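Side-chain contacts in cellulase (glycosyl hydrolase family 5) (Bacteroides ovatus, PDB 3ZMR), which hydrolyses internal beta-1,4-glucosidic linkages in the xyloglucan backbone with retention of configuration, releasing xyloglucan oligosaccharides: residues Ala239-Ile244 / Gln286-Thr291; Gln243-Phe248 / Gly297-Arg302; Val175-Gln180 / Tyr187-Ala192. One frame throughout, in Å; residues are numbered along the deposited sequence.

Interaction 1 (Ala239-Ile244 / Gln286-Thr291); sequences AMWKQI and QVFVNT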
loop_
_atom_site.group_PDB
_atom_site.type_symbol
_atom_site.label_atom_id
_atom_site.label_comp_id
_atom_site.label_asym_id
_atom_site.label_seq_id
_atom_site.Cartn_x
_atom_site.Cartn_y
_atom_site.Cartn_z
ATOM N N ALA A 239 -2.413 -11.672 -12.633
ATOM C CA ALA A 239 -3.543 -12.079 -13.474
ATOM C C ALA A 239 -4.796 -11.300 -13.109
ATOM O O ALA A 239 -5.567 -10.888 -13.978
ATOM C CB ALA A 239 -3.801 -13.567 -13.361
ATOM N N MET A 240 -4.971 -11.061 -11.812
ATOM C CA MET A 240 -6.130 -10.339 -11.320
ATOM C C MET A 240 -6.021 -8.865 -11.659
ATOM O O MET A 240 -6.941 -8.270 -12.255
ATOM C CB MET A 240 -6.310 -10.564 -9.808
ATOM C CG MET A 240 -6.644 -12.021 -9.453
ATOM S SD MET A 240 -6.809 -12.259 -7.682
ATOM C CE MET A 240 -8.381 -11.476 -7.380
ATOM N N TRP A 241 -4.868 -8.262 -11.340
ATOM C CA TRP A 241 -4.699 -6.830 -11.638
ATOM C C TRP A 241 -4.699 -6.488 -13.128
ATOM O O TRP A 241 -5.128 -5.399 -13.515
ATOM C CB TRP A 241 -3.464 -6.213 -10.960
ATOM C CG TRP A 241 -3.827 -5.660 -9.612
ATOM C CD1 TRP A 241 -3.456 -6.147 -8.383
ATOM C CD2 TRP A 241 -4.676 -4.537 -9.358
ATOM N NE1 TRP A 241 -4.056 -5.414 -7.383
ATOM C CE2 TRP A 241 -4.821 -4.428 -7.946
ATOM C CE3 TRP A 241 -5.393 -3.657 -10.178
ATOM C CZ2 TRP A 241 -5.611 -3.441 -7.348
ATOM C CZ3 TRP A 241 -6.145 -2.661 -9.575
ATOM C CH2 TRP A 241 -6.264 -2.577 -8.188
ATOM N N LYS A 242 -4.249 -7.424 -13.969
ATOM C CA LYS A 242 -4.304 -7.172 -15.400
ATOM C C LYS A 242 -5.758 -6.923 -15.850
ATOM O O LYS A 242 -6.075 -5.999 -16.618
ATOM C CB LYS A 242 -3.637 -8.293 -16.187
ATOM C CG LYS A 242 -3.598 -8.020 -17.677
ATOM C CD LYS A 242 -2.817 -9.119 -18.405
ATOM C CE LYS A 242 -2.832 -8.828 -19.896
ATOM N NZ LYS A 242 -2.196 -9.890 -20.709
ATOM N N GLN A 243 -6.660 -7.772 -15.353
ATOM C CA GLN A 243 -8.067 -7.635 -15.677
ATOM C C GLN A 243 -8.682 -6.343 -15.176
ATOM O O GLN A 243 -9.432 -5.648 -15.878
ATOM C CB GLN A 243 -8.870 -8.791 -15.105
ATOM C CG GLN A 243 -8.533 -10.116 -15.779
ATOM C CD GLN A 243 -9.159 -11.263 -15.037
ATOM O OE1 GLN A 243 -10.343 -11.577 -15.222
ATOM N NE2 GLN A 243 -8.379 -11.877 -14.176
ATOM N N ILE A 244 -8.401 -6.053 -13.910
ATOM C CA ILE A 244 -8.980 -4.854 -13.296
ATOM C C ILE A 244 -8.429 -3.579 -13.978
ATOM O O ILE A 244 -9.184 -2.653 -14.345
ATOM C CB ILE A 244 -8.666 -4.813 -11.796
ATOM C CG1 ILE A 244 -9.242 -6.048 -11.072
ATOM C CG2 ILE A 244 -9.180 -3.512 -11.175
ATOM C CD1 ILE A 244 -8.514 -6.343 -9.777
ATOM N N GLN A 286 5.605 -4.376 -6.138
ATOM C CA GLN A 286 6.251 -4.260 -7.445
ATOM C C GLN A 286 5.467 -4.967 -8.569
ATOM O O GLN A 286 5.319 -4.408 -9.666
ATOM C CB GLN A 286 7.701 -4.765 -7.393
ATOM C CG GLN A 286 8.432 -4.457 -8.705
ATOM C CD GLN A 286 8.752 -2.985 -8.847
ATOM O OE1 GLN A 286 9.566 -2.448 -8.092
ATOM N NE2 GLN A 286 8.082 -2.320 -9.783
ATOM N N VAL A 287 4.973 -6.169 -8.297
ATOM C CA VAL A 287 4.135 -6.885 -9.244
ATOM C C VAL A 287 2.931 -6.024 -9.654
ATOM O O VAL A 287 2.580 -5.909 -10.829
ATOM C CB VAL A 287 3.656 -8.246 -8.708
ATOM C CG1 VAL A 287 2.640 -8.881 -9.653
ATOM C CG2 VAL A 287 4.847 -9.184 -8.524
ATOM N N PHE A 288 2.255 -5.457 -8.661
ATOM C CA PHE A 288 1.098 -4.627 -8.916
ATOM C C PHE A 288 1.464 -3.429 -9.817
ATOM O O PHE A 288 0.804 -3.167 -10.796
ATOM C CB PHE A 288 0.530 -4.174 -7.570
ATOM C CG PHE A 288 -0.361 -2.948 -7.639
ATOM C CD1 PHE A 288 -1.587 -2.940 -8.305
ATOM C CD2 PHE A 288 0.053 -1.771 -7.018
ATOM C CE1 PHE A 288 -2.372 -1.787 -8.345
ATOM C CE2 PHE A 288 -0.736 -0.641 -7.036
ATOM C CZ PHE A 288 -1.945 -0.647 -7.686
ATOM N N VAL A 289 2.517 -2.708 -9.474
ATOM C CA VAL A 289 2.919 -1.548 -10.280
ATOM C C VAL A 289 3.252 -1.984 -11.732
ATOM O O VAL A 289 2.781 -1.377 -12.697
ATOM C CB VAL A 289 4.092 -0.781 -9.628
ATOM C CG1 VAL A 289 4.671 0.279 -10.559
ATOM C CG2 VAL A 289 3.614 -0.142 -8.339
ATOM N N ASN A 290 4.057 -3.031 -11.852
ATOM C CA ASN A 290 4.444 -3.570 -13.160
ATOM C C ASN A 290 3.218 -3.854 -14.027
ATOM O O ASN A 290 3.174 -3.508 -15.186
ATOM C CB ASN A 290 5.216 -4.883 -13.015
ATOM C CG ASN A 290 6.593 -4.716 -12.440
ATOM O OD1 ASN A 290 7.121 -3.596 -12.305
ATOM N ND2 ASN A 290 7.203 -5.865 -12.104
ATOM N N THR A 291 2.242 -4.535 -13.425
ATOM C CA THR A 291 1.051 -4.990 -14.123
ATOM C C THR A 291 0.207 -3.811 -14.635
ATOM O O THR A 291 -0.199 -3.784 -15.779
ATOM C CB THR A 291 0.202 -5.905 -13.189
ATOM O OG1 THR A 291 0.988 -7.030 -12.746
ATOM C CG2 THR A 291 -1.093 -6.380 -13.863
#

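Interaction 2 (Gln243-Phe248 / Gly297-Arg302); sequences QIALRF and GRNHYR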
loop_
_atom_site.group_PDB
_atom_site.type_symbol
_atom_site.label_atom_id
_atom_site.label_comp_id
_atom_site.label_asym_id
_atom_site.label_seq_id
_atom_site.Cartn_x
_atom_site.Cartn_y
_atom_site.Cartn_z
ATOM N N GLN A 243 -6.660 -7.772 -15.353
ATOM C CA GLN A 243 -8.067 -7.635 -15.677
ATOM C C GLN A 243 -8.682 -6.343 -15.176
ATOM O O GLN A 243 -9.432 -5.648 -15.878
ATOM C CB GLN A 243 -8.870 -8.791 -15.105
ATOM C CG GLN A 243 -8.533 -10.116 -15.779
ATOM C CD GLN A 243 -9.159 -11.263 -15.037
ATOM O OE1 GLN A 243 -10.343 -11.577 -15.222
ATOM N NE2 GLN A 243 -8.379 -11.877 -14.176
ATOM N N ILE A 244 -8.401 -6.053 -13.910
ATOM C CA ILE A 244 -8.980 -4.854 -13.296
ATOM C C ILE A 244 -8.429 -3.579 -13.978
ATOM O O ILE A 244 -9.184 -2.653 -14.345
ATOM C CB ILE A 244 -8.666 -4.813 -11.796
ATOM C CG1 ILE A 244 -9.242 -6.048 -11.072
ATOM C CG2 ILE A 244 -9.180 -3.512 -11.175
ATOM C CD1 ILE A 244 -8.514 -6.343 -9.777
ATOM N N ALA A 245 -7.103 -3.562 -14.183
ATOM C CA ALA A 245 -6.467 -2.427 -14.860
ATOM C C ALA A 245 -7.027 -2.209 -16.250
ATOM O O ALA A 245 -7.290 -1.077 -16.652
ATOM C CB ALA A 245 -4.962 -2.639 -14.911
ATOM N N LEU A 246 -7.232 -3.293 -17.002
ATOM C CA LEU A 246 -7.806 -3.149 -18.355
ATOM C C LEU A 246 -9.232 -2.644 -18.316
ATOM O O LEU A 246 -9.630 -1.806 -19.138
ATOM C CB LEU A 246 -7.698 -4.456 -19.142
ATOM C CG LEU A 246 -6.274 -4.826 -19.638
ATOM C CD1 LEU A 246 -6.231 -6.227 -20.221
ATOM C CD2 LEU A 246 -5.766 -3.803 -20.643
ATOM N N ARG A 247 -10.016 -3.127 -17.361
ATOM C CA ARG A 247 -11.417 -2.660 -17.289
ATOM C C ARG A 247 -11.483 -1.143 -17.008
ATOM O O ARG A 247 -12.327 -0.438 -17.567
ATOM C CB ARG A 247 -12.221 -3.441 -16.230
ATOM C CG ARG A 247 -13.606 -2.868 -15.941
ATOM C CD ARG A 247 -14.536 -2.944 -17.124
ATOM N NE ARG A 247 -15.042 -4.290 -17.350
ATOM C CZ ARG A 247 -16.308 -4.690 -17.130
ATOM N NH1 ARG A 247 -17.212 -3.879 -16.622
ATOM N NH2 ARG A 247 -16.646 -5.945 -17.404
ATOM N N PHE A 248 -10.604 -0.668 -16.108
ATOM C CA PHE A 248 -10.648 0.700 -15.634
ATOM C C PHE A 248 -9.641 1.669 -16.293
ATOM O O PHE A 248 -9.467 2.815 -15.870
ATOM C CB PHE A 248 -10.502 0.714 -14.109
ATOM C CG PHE A 248 -11.710 0.194 -13.375
ATOM C CD1 PHE A 248 -12.823 1.010 -13.190
ATOM C CD2 PHE A 248 -11.731 -1.097 -12.869
ATOM C CE1 PHE A 248 -13.924 0.522 -12.550
ATOM C CE2 PHE A 248 -12.841 -1.596 -12.223
ATOM C CZ PHE A 248 -13.929 -0.785 -12.046
ATOM N N GLY A 297 -1.924 3.266 -21.802
ATOM C CA GLY A 297 -3.001 4.241 -21.789
ATOM C C GLY A 297 -2.889 5.165 -20.585
ATOM O O GLY A 297 -1.791 5.555 -20.157
ATOM N N ARG A 298 -4.029 5.536 -20.019
ATOM C CA ARG A 298 -4.023 6.395 -18.826
ATOM C C ARG A 298 -3.387 5.691 -17.613
ATOM O O ARG A 298 -2.982 6.353 -16.647
ATOM C CB ARG A 298 -5.439 6.826 -18.499
ATOM C CG ARG A 298 -6.033 7.812 -19.504
ATOM C CD ARG A 298 -7.465 8.065 -19.120
ATOM N NE ARG A 298 -8.277 8.904 -19.994
ATOM C CZ ARG A 298 -8.823 8.526 -21.132
ATOM N NH1 ARG A 298 -8.552 7.343 -21.693
ATOM N NH2 ARG A 298 -9.663 9.383 -21.736
ATOM N N ASN A 299 -3.329 4.357 -17.647
ATOM C CA ASN A 299 -2.699 3.597 -16.576
ATOM C C ASN A 299 -1.185 3.816 -16.497
ATOM O O ASN A 299 -0.553 3.512 -15.511
ATOM C CB ASN A 299 -2.987 2.109 -16.688
ATOM C CG ASN A 299 -4.424 1.757 -16.327
ATOM O OD1 ASN A 299 -5.152 2.521 -15.675
ATOM N ND2 ASN A 299 -4.825 0.591 -16.734
ATOM N N HIS A 300 -0.605 4.374 -17.541
ATOM C CA HIS A 300 0.796 4.810 -17.495
ATOM C C HIS A 300 1.005 5.903 -16.450
ATOM O O HIS A 300 2.023 5.927 -15.782
ATOM C CB HIS A 300 1.214 5.316 -18.881
ATOM C CG HIS A 300 2.644 5.762 -18.975
ATOM N ND1 HIS A 300 3.669 4.869 -19.133
ATOM C CD2 HIS A 300 3.220 6.987 -18.897
ATOM C CE1 HIS A 300 4.819 5.521 -19.207
ATOM N NE2 HIS A 300 4.576 6.806 -19.056
ATOM N N TYR A 301 -0.006 6.761 -16.294
ATOM C CA TYR A 301 0.055 7.959 -15.467
ATOM C C TYR A 301 -0.732 7.887 -14.154
ATOM O O TYR A 301 -0.636 8.805 -13.325
ATOM C CB TYR A 301 -0.497 9.143 -16.260
ATOM C CG TYR A 301 0.328 9.530 -17.470
ATOM C CD1 TYR A 301 1.578 10.161 -17.325
ATOM C CD2 TYR A 301 -0.123 9.284 -18.761
ATOM C CE1 TYR A 301 2.337 10.563 -18.416
ATOM C CE2 TYR A 301 0.636 9.677 -19.853
ATOM C CZ TYR A 301 1.857 10.294 -19.660
ATOM O OH TYR A 301 2.590 10.678 -20.753
ATOM N N ARG A 302 -1.547 6.844 -13.985
ATOM C CA ARG A 302 -2.469 6.793 -12.856
ATOM C C ARG A 302 -1.707 6.804 -11.554
ATOM O O ARG A 302 -0.631 6.212 -11.433
ATOM C CB ARG A 302 -3.327 5.546 -12.977
ATOM C CG ARG A 302 -4.449 5.451 -11.971
ATOM C CD ARG A 302 -5.466 4.296 -12.196
ATOM N NE ARG A 302 -5.919 4.244 -13.578
ATOM C CZ ARG A 302 -6.705 5.149 -14.169
ATOM N NH1 ARG A 302 -7.261 6.176 -13.498
ATOM N NH2 ARG A 302 -6.926 5.063 -15.478
#

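Interaction 3 (Val175-Gln180 / Tyr187-Ala192); sequences VAYSHQ and YKIKSA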
loop_
_atom_site.group_PDB
_atom_site.type_symbol
_atom_site.label_atom_id
_atom_site.label_comp_id
_atom_site.label_asym_id
_atom_site.label_seq_id
_atom_site.Cartn_x
_atom_site.Cartn_y
_atom_site.Cartn_z
ATOM N N VAL A 175 -12.544 -4.133 -2.473
ATOM C CA VAL A 175 -13.184 -5.053 -3.410
ATOM C C VAL A 175 -12.573 -6.447 -3.291
ATOM O O VAL A 175 -11.350 -6.623 -3.181
ATOM C CB VAL A 175 -13.039 -4.591 -4.878
ATOM C CG1 VAL A 175 -13.928 -5.423 -5.813
ATOM C CG2 VAL A 175 -13.404 -3.127 -5.028
ATOM N N ALA A 176 -13.462 -7.441 -3.346
ATOM C CA ALA A 176 -13.089 -8.841 -3.472
ATOM C C ALA A 176 -13.490 -9.243 -4.899
ATOM O O ALA A 176 -14.458 -8.709 -5.473
ATOM C CB ALA A 176 -13.885 -9.691 -2.492
ATOM N N TYR A 177 -12.723 -10.186 -5.444
ATOM C CA TYR A 177 -12.965 -10.758 -6.781
ATOM C C TYR A 177 -12.935 -12.277 -6.822
ATOM O O TYR A 177 -13.512 -12.870 -7.740
ATOM C CB TYR A 177 -11.927 -10.227 -7.781
ATOM C CG TYR A 177 -11.879 -8.737 -7.968
ATOM C CD1 TYR A 177 -11.072 -7.937 -7.159
ATOM C CD2 TYR A 177 -12.669 -8.110 -8.933
ATOM C CE1 TYR A 177 -11.019 -6.555 -7.365
ATOM C CE2 TYR A 177 -12.635 -6.747 -9.131
ATOM C CZ TYR A 177 -11.829 -5.974 -8.346
ATOM O OH TYR A 177 -11.820 -4.620 -8.627
ATOM N N SER A 178 -12.235 -12.887 -5.869
ATOM C CA SER A 178 -11.912 -14.317 -5.913
ATOM C C SER A 178 -13.092 -15.244 -5.583
ATOM O O SER A 178 -12.999 -16.472 -5.735
ATOM C CB SER A 178 -10.715 -14.651 -5.031
ATOM O OG SER A 178 -9.556 -13.997 -5.551
ATOM N N HIS A 179 -14.196 -14.637 -5.180
ATOM C CA HIS A 179 -15.479 -15.323 -5.031
ATOM C C HIS A 179 -16.334 -15.239 -6.291
ATOM O O HIS A 179 -17.466 -15.740 -6.333
ATOM C CB HIS A 179 -16.253 -14.766 -3.841
ATOM C CG HIS A 179 -16.612 -13.322 -3.954
ATOM N ND1 HIS A 179 -15.808 -12.403 -4.599
ATOM C CD2 HIS A 179 -17.645 -12.620 -3.423
ATOM C CE1 HIS A 179 -16.367 -11.209 -4.505
ATOM N NE2 HIS A 179 -17.475 -11.309 -3.788
ATOM N N GLN A 180 -15.781 -14.619 -7.332
ATOM C CA GLN A 180 -16.520 -14.302 -8.569
ATOM C C GLN A 180 -15.728 -14.706 -9.822
ATOM O O GLN A 180 -15.832 -14.046 -10.876
ATOM C CB GLN A 180 -16.919 -12.822 -8.619
ATOM C CG GLN A 180 -17.844 -12.415 -7.491
ATOM C CD GLN A 180 -19.278 -12.873 -7.704
ATOM O OE1 GLN A 180 -19.727 -13.092 -8.830
ATOM N NE2 GLN A 180 -20.014 -13.013 -6.615
ATOM N N TYR A 187 -7.926 -17.611 -12.894
ATOM C CA TYR A 187 -8.319 -16.415 -12.122
ATOM C C TYR A 187 -9.139 -15.427 -12.958
ATOM O O TYR A 187 -9.092 -14.203 -12.727
ATOM C CB TYR A 187 -7.106 -15.700 -11.536
ATOM C CG TYR A 187 -6.154 -16.611 -10.843
ATOM C CD1 TYR A 187 -6.551 -17.334 -9.716
ATOM C CD2 TYR A 187 -4.855 -16.806 -11.324
ATOM C CE1 TYR A 187 -5.658 -18.177 -9.064
ATOM C CE2 TYR A 187 -3.962 -17.659 -10.678
ATOM C CZ TYR A 187 -4.378 -18.346 -9.547
ATOM O OH TYR A 187 -3.500 -19.198 -8.889
ATOM N N LYS A 188 -9.871 -15.951 -13.941
ATOM C CA LYS A 188 -10.718 -15.138 -14.786
ATOM C C LYS A 188 -11.961 -14.705 -14.043
ATOM O O LYS A 188 -12.742 -15.524 -13.592
ATOM C CB LYS A 188 -11.093 -15.864 -16.086
ATOM C CG LYS A 188 -12.003 -15.051 -17.006
ATOM C CD LYS A 188 -11.307 -13.894 -17.692
ATOM C CE LYS A 188 -12.223 -13.232 -18.719
ATOM N NZ LYS A 188 -11.501 -12.202 -19.517
ATOM N N ILE A 189 -12.127 -13.392 -13.946
ATOM C CA ILE A 189 -13.229 -12.772 -13.199
ATOM C C ILE A 189 -14.466 -12.620 -14.073
ATOM O O ILE A 189 -14.362 -12.160 -15.222
ATOM C CB ILE A 189 -12.796 -11.389 -12.640
ATOM C CG1 ILE A 189 -11.596 -11.561 -11.706
ATOM C CG2 ILE A 189 -13.937 -10.732 -11.868
ATOM C CD1 ILE A 189 -10.830 -10.285 -11.468
ATOM N N LYS A 190 -15.622 -13.014 -13.532
ATOM C CA LYS A 190 -16.893 -12.818 -14.213
ATOM C C LYS A 190 -17.120 -11.366 -14.638
ATOM O O LYS A 190 -17.013 -10.441 -13.811
ATOM C CB LYS A 190 -18.074 -13.228 -13.324
ATOM C CG LYS A 190 -18.162 -14.731 -13.097
ATOM C CD LYS A 190 -19.267 -15.164 -12.108
ATOM C CE LYS A 190 -19.283 -16.681 -11.967
ATOM N NZ LYS A 190 -20.320 -17.189 -11.021
ATOM N N SER A 191 -17.481 -11.155 -15.898
ATOM C CA SER A 191 -17.725 -9.802 -16.402
ATOM C C SER A 191 -18.869 -9.139 -15.638
ATOM O O SER A 191 -18.848 -7.915 -15.394
ATOM C CB SER A 191 -18.022 -9.798 -17.909
ATOM O OG SER A 191 -19.190 -10.537 -18.208
ATOM N N ALA A 192 -19.870 -9.934 -15.246
ATOM C CA ALA A 192 -21.027 -9.392 -14.535
ATOM C C ALA A 192 -20.649 -8.797 -13.165
ATOM O O ALA A 192 -21.234 -7.807 -12.712
ATOM C CB ALA A 192 -22.035 -10.493 -14.334
HETATM O O HOH W 1 -19.641 -16.741 -8.346
HETATM O O HOH W 2 -17.612 -17.876 -8.990
#

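Interaction 1 (Ala239-Ile244 / Gln286-Thr291)
W241 and F288 meet between two neighbouring outer helices of the (beta/alpha)8 barrel, 227-248 and 275-293, whose axes run at 35° to each other and come within 9.3 Å over these segments. The aromatic contact is an edge-to-face pair. F288 presents its CD1-CE1 edge to one face of the W241 indole; its ring centroid lies 4.7 Å from that of the five-membered ring, with the planes at 58°. CD1 reaches W241 CE2 at 3.6 Å, while CE1 sits over the middle of the indole. F288 has CG anti to its own N (chi1 160°), which swings the ring off its helix toward the tryptophan. I244 CD1 packs near the rim of the opposite indole face. F257 also meets the indole, and L304 and V306 of a barrel strand touch F288, tying the pair to the barrel wall.

Polar bonds stay within each side of the contact or lead outside it. W241 NE1 donates to G259 O, which fixes the rotation of the buried indole, and K242 NZ leads away to a salt bridge with E101. T291 OG1 bonds V287 O at 2.7 Å; T291 N reaches the same oxygen from the other face of its carbonyl plane.

The remaining contact is aliphatic. With its hydroxyl turned back to its own helix, T291 points its methyl across at the W241-K242 peptide: CG2 lies 3.7 Å from W241 C and 3.3 Å from K242 N.

Interaction 2 (Gln243-Phe248 / Gly297-Arg302)
N299 reaches across to A245 with its carboxamide and closes the last turns of helix 227-248 against the loop that leads into barrel strand 304-307. The tight part of the contact is this amide and what grips it. ND2 donates to A245 O at 3.0 Å with an N-H...O angle of 152°; the acceptor lies in the amide plane, although the donor stands well above the plane of the A245 carbonyl. The same ND2 also bonds T295 OG1. Beside the bond, A245 CB packs against ND2 at 3.7 Å, and F257 touches the asparagine.

At the other end of the amide, OD1 takes two bonds from R302, side-on, from NE at 2.8 Å and NH2 at 3.1 Å, with the oxygen in the guanidinium plane. The arginine chain leaves its backbone extended and then bends at chi3 (-48°), which brings NE and NH2 together onto this one oxygen. R302 NH1 and NH2 go on to L255 O and Y251 O, so N299 links the helix carbonyl to an arginine that is itself tied to the backbone beyond. Replacing N299 with an alanine is likely to leave A245 O without this donor and R302 NE without its acceptor, with the guanidinium held only by its other bonds.

The looser part lies toward F248: its carbonyl oxygen is 3.4 Å from R302 NH2, at an angle too poor for a hydrogen bond. Farther out, partly exposed R298 forms a long, weak ion pair with D250. Across the two segments the interaction is thus polar but uncharged on the helix side, and it depends on one amide using both its donor and acceptor ends, with the arginine charge probably polarising the acceptor.

Interaction 3 (Val175-Gln180 / Tyr187-Ala192)
Q180 O accepts from K190 N at 2.9 Å, with an N-H...O angle of 169° and the donor nearly along the C=O axis. The bond joins the two ends of a loop in the beta-alpha connection of the barrel: Q180 closes a type I beta turn begun at Y177, and K190 is the N-cap residue of helix 191-206. The lysine's aliphatic stem folds over the same oxygen, CG coming to 3.3 Å, and its CD passes the Q180 side-chain OE1 nearly at a right angle to the glutamine chain. The rest of the K190 chain is extended toward solvent, where a water accepts from NZ at 2.8 Å and donates to H179 O; a second water makes only weak bonds to the same two atoms.

On the buried side the contact is apolar. I189 has CG1 anti to its carbonyl carbon (chi1 -60°), which turns CD1 toward the root of the Y177 ring, while CG2 approaches Y177 CD2 more loosely. I244 and M194 also touch Y177, enclosing it between two helices, and V175 CG1 overlies one face of its ring near the rim. E218 OE1 accepts from Y177 N. I189 CD1 rests beside the base of the Y177 ring, 3.8 Å from both CB and CD2 of that tyrosine.

In the fold
Along the chain, interaction 3 comes first: after strand 170-173 it closes a short loop of six intervening residues and delivers the chain into helix 191-206. Helix 227-248 follows and serves both other contacts. Interaction 1 pairs its 239-244 segment with helix 275-293, and interaction 2 pairs the overlapping 243-248 segment with the loop before strand 304-307; both span strand 255-258, and their closures are staggered, interaction 1 opening and closing first. Q243 joins them to interaction 3 through probable hydrogen bonds to Y187 O and I189 N, and I244 packs on Y177. Helix 227-248 thereby ties the loop after strand 170-173, helix 275-293 and the loop before strand 304-307 together.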